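Local coordinates for protein methylenetetrahydrofolate--tRNA-(uracil-5-)-methyltransferase trmFO (Thermus thermophilus, PDB 3G5S) that probably catalyses the folate-dependent methylation of uridine 54 in tRNA to 5-methyluridine, using a bound FAD and reducing equivalents from NADH or NADPH, at residues A16-L21 and E106-H111; P26-E31 and L113-R118. All blocks are in the same frame, centred on the assembly; numbering follows the deposited sequence.

Contact 1: residues A16-L21 and E106-H111; sequences AAWTLL and ERLTGH
The imidazole of His111 lies against Leu21, whose CB sits over the centre of one ring face: CB is 3.8 Å from the ring centroid and 12° off the normal, a CH-pi contact. Leu21 spreads its methyls over the same ring, CD1 near His111 CG and CD2 near ND1. The histidine reaches across because its CG is anti to the backbone N (chi1 -161°), and ND1 is hydrogen-bonded to the amide of Leu113, which fixes the ring's rotation. With alanine in place of His111, Leu21 is likely to lose the ring packed on its CB and methyls, and the Leu113 amide its imidazole acceptor.

Two flat groups meet where Trp18 approaches Arg107. The indole points its six-membered end at one face of the guanidinium, Trp18 CH2 lying 3.4 Å from Arg107 NH2, toward the rim of that group. With the planes 83° apart, the guanidinium stands at the indole's edge and not over its face, so this is not a stacked cation-pi pair. The arginine chain, bent at chi2 and chi3, folds back to get there; its NH1 has a weak hydrogen bond to Tyr103 OH.

Farther along the indole's edge comes Leu108, the apolar hub. Its CD2 methyl alone makes three contacts: Trp18 CE3 at 3.8 Å, Leu21 CD1 at 3.7 Å and Ala17 CB at 3.9 Å. Leu77 of helix 77-84 touches Trp18, Arg107 and Leu108.

The contact thus joins helix 11-22 to the C-terminal part of helix 97-109 and the residues leading on to His111. Helix 11-22 begins within the glycine-rich Gly8-Gly13 segment, predicted to bind FAD, as the first helix of a Rossmann-type dinucleotide-binding fold.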
loop_
_atom_site.group_PDB
_atom_site.type_symbol
_atom_site.label_atom_id
_atom_site.label_comp_id
_atom_site.label_asym_id
_atom_site.label_seq_id
_atom_site.Cartn_x
_atom_site.Cartn_y
_atom_site.Cartn_z
ATOM N N ALA A 16 5.730 -14.937 4.089
ATOM C CA ALA A 16 6.389 -14.897 5.389
ATOM C C ALA A 16 6.778 -16.308 5.831
ATOM O O ALA A 16 7.914 -16.549 6.262
ATOM C CB ALA A 16 5.493 -14.240 6.429
ATOM N N ALA A 17 5.832 -17.240 5.723
ATOM C CA ALA A 17 6.089 -18.628 6.087
ATOM C C ALA A 17 7.241 -19.199 5.271
ATOM O O ALA A 17 8.131 -19.846 5.814
ATOM C CB ALA A 17 4.833 -19.470 5.911
ATOM N N TRP A 18 7.234 -18.961 3.965
ATOM C CA TRP A 18 8.284 -19.513 3.123
ATOM C C TRP A 18 9.655 -18.981 3.531
ATOM O O TRP A 18 10.651 -19.710 3.512
ATOM C CB TRP A 18 7.998 -19.181 1.661
ATOM C CG TRP A 18 8.857 -19.921 0.695
ATOM C CD1 TRP A 18 9.753 -19.386 -0.183
ATOM C CD2 TRP A 18 8.881 -21.337 0.483
ATOM N NE1 TRP A 18 10.343 -20.386 -0.923
ATOM C CE2 TRP A 18 9.824 -21.593 -0.532
ATOM C CE3 TRP A 18 8.204 -22.416 1.065
ATOM C CZ2 TRP A 18 10.102 -22.884 -0.980
ATOM C CZ3 TRP A 18 8.479 -23.695 0.616
ATOM C CH2 TRP A 18 9.421 -23.918 -0.396
ATOM N N THR A 19 9.711 -17.704 3.886
ATOM C CA THR A 19 10.976 -17.095 4.269
ATOM C C THR A 19 11.531 -17.741 5.541
ATOM O O THR A 19 12.714 -18.086 5.623
ATOM C CB THR A 19 10.812 -15.576 4.467
ATOM O OG1 THR A 19 10.157 -15.005 3.327
ATOM C CG2 THR A 19 12.161 -14.907 4.642
ATOM N N LEU A 20 10.662 -17.908 6.529
ATOM C CA LEU A 20 11.034 -18.590 7.754
ATOM C C LEU A 20 11.542 -20.005 7.462
ATOM O O LEU A 20 12.601 -20.411 7.950
ATOM C CB LEU A 20 9.830 -18.623 8.687
ATOM C CG LEU A 20 9.551 -17.309 9.419
ATOM C CD1 LEU A 20 8.059 -17.081 9.617
ATOM C CD2 LEU A 20 10.271 -17.292 10.751
ATOM N N LEU A 21 10.788 -20.748 6.662
ATOM C CA LEU A 21 11.138 -22.128 6.354
ATOM C C LEU A 21 12.488 -22.222 5.645
ATOM O O LEU A 21 13.295 -23.105 5.945
ATOM C CB LEU A 21 10.035 -22.786 5.523
ATOM C CG LEU A 21 8.675 -22.898 6.219
ATOM C CD1 LEU A 21 7.583 -23.272 5.228
ATOM C CD2 LEU A 21 8.732 -23.900 7.370
ATOM N N GLU A 106 1.080 -26.297 -2.393
ATOM C CA GLU A 106 1.866 -27.526 -2.426
ATOM C C GLU A 106 3.261 -27.349 -1.822
ATOM O O GLU A 106 3.707 -28.179 -1.026
ATOM C CB GLU A 106 1.975 -28.065 -3.855
ATOM C CG GLU A 106 0.651 -28.500 -4.463
ATOM C CD GLU A 106 0.819 -29.130 -5.835
ATOM O OE1 GLU A 106 1.760 -29.935 -6.011
ATOM O OE2 GLU A 106 0.009 -28.825 -6.737
ATOM N N ARG A 107 3.953 -26.273 -2.194
ATOM C CA ARG A 107 5.317 -26.066 -1.708
ATOM C C ARG A 107 5.333 -25.875 -0.195
ATOM O O ARG A 107 6.183 -26.422 0.496
ATOM C CB ARG A 107 5.998 -24.876 -2.399
ATOM C CG ARG A 107 6.325 -25.062 -3.884
ATOM C CD ARG A 107 7.165 -26.296 -4.170
ATOM N NE ARG A 107 8.413 -26.365 -3.411
ATOM C CZ ARG A 107 9.522 -25.692 -3.710
ATOM N NH1 ARG A 107 9.545 -24.862 -4.742
ATOM N NH2 ARG A 107 10.613 -25.841 -2.969
ATOM N N LEU A 108 4.391 -25.091 0.318
ATOM C CA LEU A 108 4.303 -24.863 1.755
ATOM C C LEU A 108 3.896 -26.127 2.506
ATOM O O LEU A 108 4.570 -26.552 3.446
ATOM C CB LEU A 108 3.323 -23.728 2.055
ATOM C CG LEU A 108 3.906 -22.330 1.862
ATOM C CD1 LEU A 108 2.814 -21.280 1.799
ATOM C CD2 LEU A 108 4.900 -22.015 2.964
ATOM N N THR A 109 2.791 -26.730 2.082
ATOM C CA THR A 109 2.238 -27.872 2.799
ATOM C C THR A 109 3.231 -29.032 2.861
ATOM O O THR A 109 3.271 -29.768 3.846
ATOM C CB THR A 109 0.901 -28.328 2.186
ATOM O OG1 THR A 109 -0.037 -27.245 2.233
ATOM C CG2 THR A 109 0.330 -29.515 2.956
ATOM N N GLY A 110 4.044 -29.174 1.820
ATOM C CA GLY A 110 5.017 -30.247 1.748
ATOM C C GLY A 110 6.315 -30.029 2.507
ATOM O O GLY A 110 7.146 -30.931 2.578
ATOM N N HIS A 111 6.506 -28.841 3.074
ATOM C CA HIS A 111 7.741 -28.553 3.802
ATOM C C HIS A 111 7.757 -29.231 5.175
ATOM O O HIS A 111 6.794 -29.115 5.930
ATOM C CB HIS A 111 7.937 -27.046 3.972
ATOM C CG HIS A 111 9.349 -26.670 4.276
ATOM N ND1 HIS A 111 9.944 -26.931 5.492
ATOM C CD2 HIS A 111 10.298 -26.086 3.509
ATOM C CE1 HIS A 111 11.198 -26.515 5.463
ATOM N NE2 HIS A 111 11.438 -26.000 4.269
#

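Contact 2: residues P26-E31 and L113-R118; sequences PVRLFE and LLEVVR. With FAD (flavin-adenine dinucleotide), chain B.
Leu114 CD1 fills the apolar centre, 3.5 Å from Val27 CG1 and 3.7 Å from Leu29 CB, on the sheet face that helix 11-22 covers. Strands 27-30 and 114-117 are parallel neighbours in the five-stranded Rossmann-type sheet, 114-117 being its outermost strand within the chain. Five backbone hydrogen bonds join the two segments, Val27, Leu29 and Glu31 donating to 113-118 and Glu115 and Val117 donating back; the shortest include Leu29 N to Glu115 O at 2.8 Å, nearly straight at 172°.

On the opposite face Phe30 and Val117 lie side by side, ring atom CD2 3.7 Å from Val117 CB, and Val117 CG2 rests on Arg28 CG. Farther along this face Arg28 and Glu115 point the same way and form a long salt bridge, NE to OE2 3.7 Å, while a water donates to Glu115 OE1. The arginine's stronger partner is Asn5, through NH1.

At the C-terminal end of strand 27-30 Glu31, bent at chi2 (51°), turns its carboxylate to the adenosine ribose of FAD, as the acidic residue at the end of the second strand does in such folds. OE1 accepts from O2B at 2.7 Å, and OE2 from O3B at 2.7 Å.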
loop_
_atom_site.group_PDB
_atom_site.type_symbol
_atom_site.label_atom_id
_atom_site.label_comp_id
_atom_site.label_asym_id
_atom_site.label_seq_id
_atom_site.Cartn_x
_atom_site.Cartn_y
_atom_site.Cartn_z
ATOM N N PRO A 26 11.022 -23.338 12.024
ATOM C CA PRO A 26 9.701 -23.957 11.867
ATOM C C PRO A 26 8.566 -22.956 12.030
ATOM O O PRO A 26 8.696 -21.947 12.740
ATOM C CB PRO A 26 9.659 -24.988 13.001
ATOM C CG PRO A 26 11.091 -25.241 13.328
ATOM C CD PRO A 26 11.769 -23.925 13.144
ATOM N N VAL A 27 7.448 -23.260 11.381
ATOM C CA VAL A 27 6.326 -22.344 11.282
ATOM C C VAL A 27 5.042 -23.049 11.686
ATOM O O VAL A 27 4.850 -24.235 11.399
ATOM C CB VAL A 27 6.189 -21.805 9.833
ATOM C CG1 VAL A 27 4.917 -20.985 9.665
ATOM C CG2 VAL A 27 7.421 -20.986 9.455
ATOM N N ARG A 28 4.190 -22.302 12.379
ATOM C CA ARG A 28 2.818 -22.681 12.634
ATOM C C ARG A 28 1.967 -21.684 11.861
ATOM O O ARG A 28 1.876 -20.511 12.238
ATOM C CB ARG A 28 2.526 -22.587 14.131
ATOM C CG ARG A 28 1.159 -23.081 14.526
ATOM C CD ARG A 28 0.962 -23.038 16.044
ATOM N NE ARG A 28 1.883 -23.922 16.757
ATOM C CZ ARG A 28 2.927 -23.511 17.475
ATOM N NH1 ARG A 28 3.206 -22.218 17.582
ATOM N NH2 ARG A 28 3.699 -24.400 18.084
ATOM N N LEU A 29 1.387 -22.151 10.759
ATOM C CA LEU A 29 0.643 -21.298 9.844
ATOM C C LEU A 29 -0.842 -21.489 10.083
ATOM O O LEU A 29 -1.373 -22.579 9.865
ATOM C CB LEU A 29 0.999 -21.662 8.402
ATOM C CG LEU A 29 0.287 -20.900 7.285
ATOM C CD1 LEU A 29 0.595 -19.417 7.364
ATOM C CD2 LEU A 29 0.695 -21.466 5.938
ATOM N N PHE A 30 -1.499 -20.431 10.550
ATOM C CA PHE A 30 -2.927 -20.470 10.844
ATOM C C PHE A 30 -3.716 -19.937 9.658
ATOM O O PHE A 30 -3.394 -18.881 9.107
ATOM C CB PHE A 30 -3.264 -19.592 12.057
ATOM C CG PHE A 30 -2.689 -20.069 13.363
ATOM C CD1 PHE A 30 -1.421 -19.682 13.761
ATOM C CD2 PHE A 30 -3.439 -20.864 14.213
ATOM C CE1 PHE A 30 -0.905 -20.100 14.972
ATOM C CE2 PHE A 30 -2.926 -21.283 15.419
ATOM C CZ PHE A 30 -1.664 -20.903 15.804
ATOM N N GLU A 31 -4.765 -20.659 9.283
ATOM C CA GLU A 31 -5.666 -20.205 8.240
ATOM C C GLU A 31 -7.071 -20.667 8.571
ATOM O O GLU A 31 -7.312 -21.858 8.771
ATOM C CB GLU A 31 -5.233 -20.740 6.874
ATOM C CG GLU A 31 -6.187 -20.384 5.745
ATOM C CD GLU A 31 -6.506 -18.905 5.697
ATOM O OE1 GLU A 31 -7.703 -18.557 5.824
ATOM O OE2 GLU A 31 -5.563 -18.091 5.543
ATOM N N LEU A 113 9.066 -28.512 7.904
ATOM C CA LEU A 113 9.044 -27.634 9.068
ATOM C C LEU A 113 7.770 -26.798 9.199
ATOM O O LEU A 113 7.675 -25.955 10.092
ATOM C CB LEU A 113 10.281 -26.734 9.088
ATOM C CG LEU A 113 11.648 -27.426 9.127
ATOM C CD1 LEU A 113 12.766 -26.395 9.194
ATOM C CD2 LEU A 113 11.764 -28.410 10.285
ATOM N N LEU A 114 6.789 -27.047 8.335
ATOM C CA LEU A 114 5.530 -26.305 8.375
ATOM C C LEU A 114 4.384 -27.119 8.964
ATOM O O LEU A 114 4.066 -28.201 8.475
ATOM C CB LEU A 114 5.128 -25.837 6.974
ATOM C CG LEU A 114 3.793 -25.079 6.960
ATOM C CD1 LEU A 114 3.947 -23.745 7.655
ATOM C CD2 LEU A 114 3.262 -24.886 5.556
ATOM N N GLU A 115 3.774 -26.582 10.016
ATOM C CA GLU A 115 2.513 -27.098 10.538
ATOM C C GLU A 115 1.401 -26.130 10.161
ATOM O O GLU A 115 1.515 -24.925 10.392
ATOM C CB GLU A 115 2.555 -27.247 12.058
ATOM C CG GLU A 115 1.236 -27.763 12.634
ATOM C CD GLU A 115 1.135 -27.657 14.152
ATOM O OE1 GLU A 115 0.132 -28.147 14.711
ATOM O OE2 GLU A 115 2.040 -27.078 14.786
ATOM N N VAL A 116 0.337 -26.661 9.569
ATOM C CA VAL A 116 -0.834 -25.875 9.226
ATOM C C VAL A 116 -1.914 -26.106 10.272
ATOM O O VAL A 116 -2.225 -27.249 10.601
ATOM C CB VAL A 116 -1.389 -26.277 7.848
ATOM C CG1 VAL A 116 -2.634 -25.475 7.516
ATOM C CG2 VAL A 116 -0.331 -26.083 6.772
ATOM N N VAL A 117 -2.473 -25.018 10.791
ATOM C CA VAL A 117 -3.573 -25.088 11.739
ATOM C C VAL A 117 -4.783 -24.399 11.119
ATOM O O VAL A 117 -4.753 -23.188 10.858
ATOM C CB VAL A 117 -3.204 -24.411 13.070
ATOM C CG1 VAL A 117 -4.361 -24.499 14.051
ATOM C CG2 VAL A 117 -1.952 -25.045 13.668
ATOM N N ARG A 118 -5.833 -25.174 10.860
ATOM C CA ARG A 118 -7.034 -24.624 10.258
ATOM C C ARG A 118 -7.946 -24.132 11.367
ATOM O O ARG A 118 -8.793 -24.872 11.876
ATOM C CB ARG A 118 -7.744 -25.670 9.399
ATOM C CG ARG A 118 -6.920 -26.176 8.221
ATOM C CD ARG A 118 -6.928 -25.198 7.045
ATOM N NE ARG A 118 -6.118 -25.696 5.933
ATOM C CZ ARG A 118 -6.084 -25.161 4.714
ATOM N NH1 ARG A 118 -6.815 -24.092 4.430
ATOM N NH2 ARG A 118 -5.315 -25.696 3.775
HETATM P PA FAD B . -5.142 -11.998 2.158
HETATM O O1A FAD B . -6.600 -11.640 2.189
HETATM O O2A FAD B . -4.557 -12.487 0.870
HETATM O O5B FAD B . -4.800 -13.087 3.274
HETATM C C5B FAD B . -5.290 -12.973 4.596
HETATM C C4B FAD B . -5.584 -14.376 5.091
HETATM O O4B FAD B . -5.872 -14.331 6.478
HETATM C C3B FAD B . -6.815 -14.972 4.412
HETATM O O3B FAD B . -6.524 -16.249 3.877
HETATM C C2B FAD B . -7.858 -15.049 5.527
HETATM O O2B FAD B . -8.760 -16.131 5.420
HETATM C C1B FAD B . -6.983 -15.186 6.758
HETATM N N9A FAD B . -7.524 -14.719 8.043
HETATM C C8A FAD B . -8.141 -13.529 8.312
HETATM N N7A FAD B . -8.384 -13.459 9.638
HETATM C C5A FAD B . -7.912 -14.597 10.213
HETATM C C6A FAD B . -7.885 -15.065 11.519
HETATM N N6A FAD B . -8.221 -14.296 12.563
HETATM N N1A FAD B . -7.313 -16.284 11.765
HETATM C C2A FAD B . -6.795 -17.053 10.750
HETATM N N3A FAD B . -6.813 -16.600 9.450
HETATM C C4A FAD B . -7.372 -15.395 9.214
HETATM N N1 FAD B . -4.970 -6.515 -4.898
HETATM C C2 FAD B . -4.406 -6.373 -6.140
HETATM O O2 FAD B . -3.194 -6.201 -6.260
HETATM N N3 FAD B . -5.210 -6.426 -7.263
HETATM C C4 FAD B . -6.578 -6.626 -7.182
HETATM O O4 FAD B . -7.270 -6.674 -8.206
HETATM C C4X FAD B . -7.139 -6.771 -5.913
HETATM N N5 FAD B . -8.494 -6.965 -5.764
HETATM C C5X FAD B . -9.031 -7.116 -4.502
HETATM C C6 FAD B . -10.400 -7.322 -4.366
HETATM C C7 FAD B . -10.968 -7.467 -3.109
HETATM C C7M FAD B . -12.448 -7.688 -2.968
HETATM C C8 FAD B . -10.155 -7.413 -1.981
HETATM C C8M FAD B . -10.756 -7.572 -0.614
HETATM C C9 FAD B . -8.783 -7.211 -2.113
HETATM C C9A FAD B . -8.211 -7.059 -3.374
HETATM N N10 FAD B . -6.846 -6.838 -3.508
HETATM C C10 FAD B . -6.326 -6.711 -4.782
HETATM C "C1'" FAD B . -6.098 -6.144 -2.392
HETATM C "C2'" FAD B . -4.941 -6.967 -1.801
HETATM O "O2'" FAD B . -3.744 -6.832 -2.550
HETATM C "C3'" FAD B . -5.311 -8.438 -1.616
HETATM O "O3'" FAD B . -6.355 -8.477 -0.664
HETATM C "C4'" FAD B . -4.147 -9.301 -1.131
HETATM O "O4'" FAD B . -4.549 -10.653 -1.216
HETATM C "C5'" FAD B . -3.708 -8.936 0.282
HETATM O "O5'" FAD B . -2.833 -9.926 0.777
HETATM P P FAD B . -2.834 -10.262 2.341
HETATM O O1P FAD B . -2.593 -9.028 3.150
HETATM O O2P FAD B . -1.897 -11.408 2.534
HETATM O O3P FAD B . -4.350 -10.693 2.653
HETATM O O HOH W 1 -0.301 -26.427 16.973
#

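How the contacts relate
The centres of contacts 1 and 2 are 9 Å apart, and they are two layers of one Rossmann-type unit: contact 1 joins two helices, contact 2 the strands that follow them. Along the chain the order is helix 11-22, strand 27-30, then helix 97-109 and strand 114-117, so the segments alternate and each helix leads into a strand of the other contact. The layers touch directly, with Leu20 CB 3.5 Å from Val27 CG2 and Leu21 CD2 3.8 Å from that same methyl. Strand 4-7, on the other side of strand 27-30, begins the motif, which carries the adenosine ribose of FAD at Glu31.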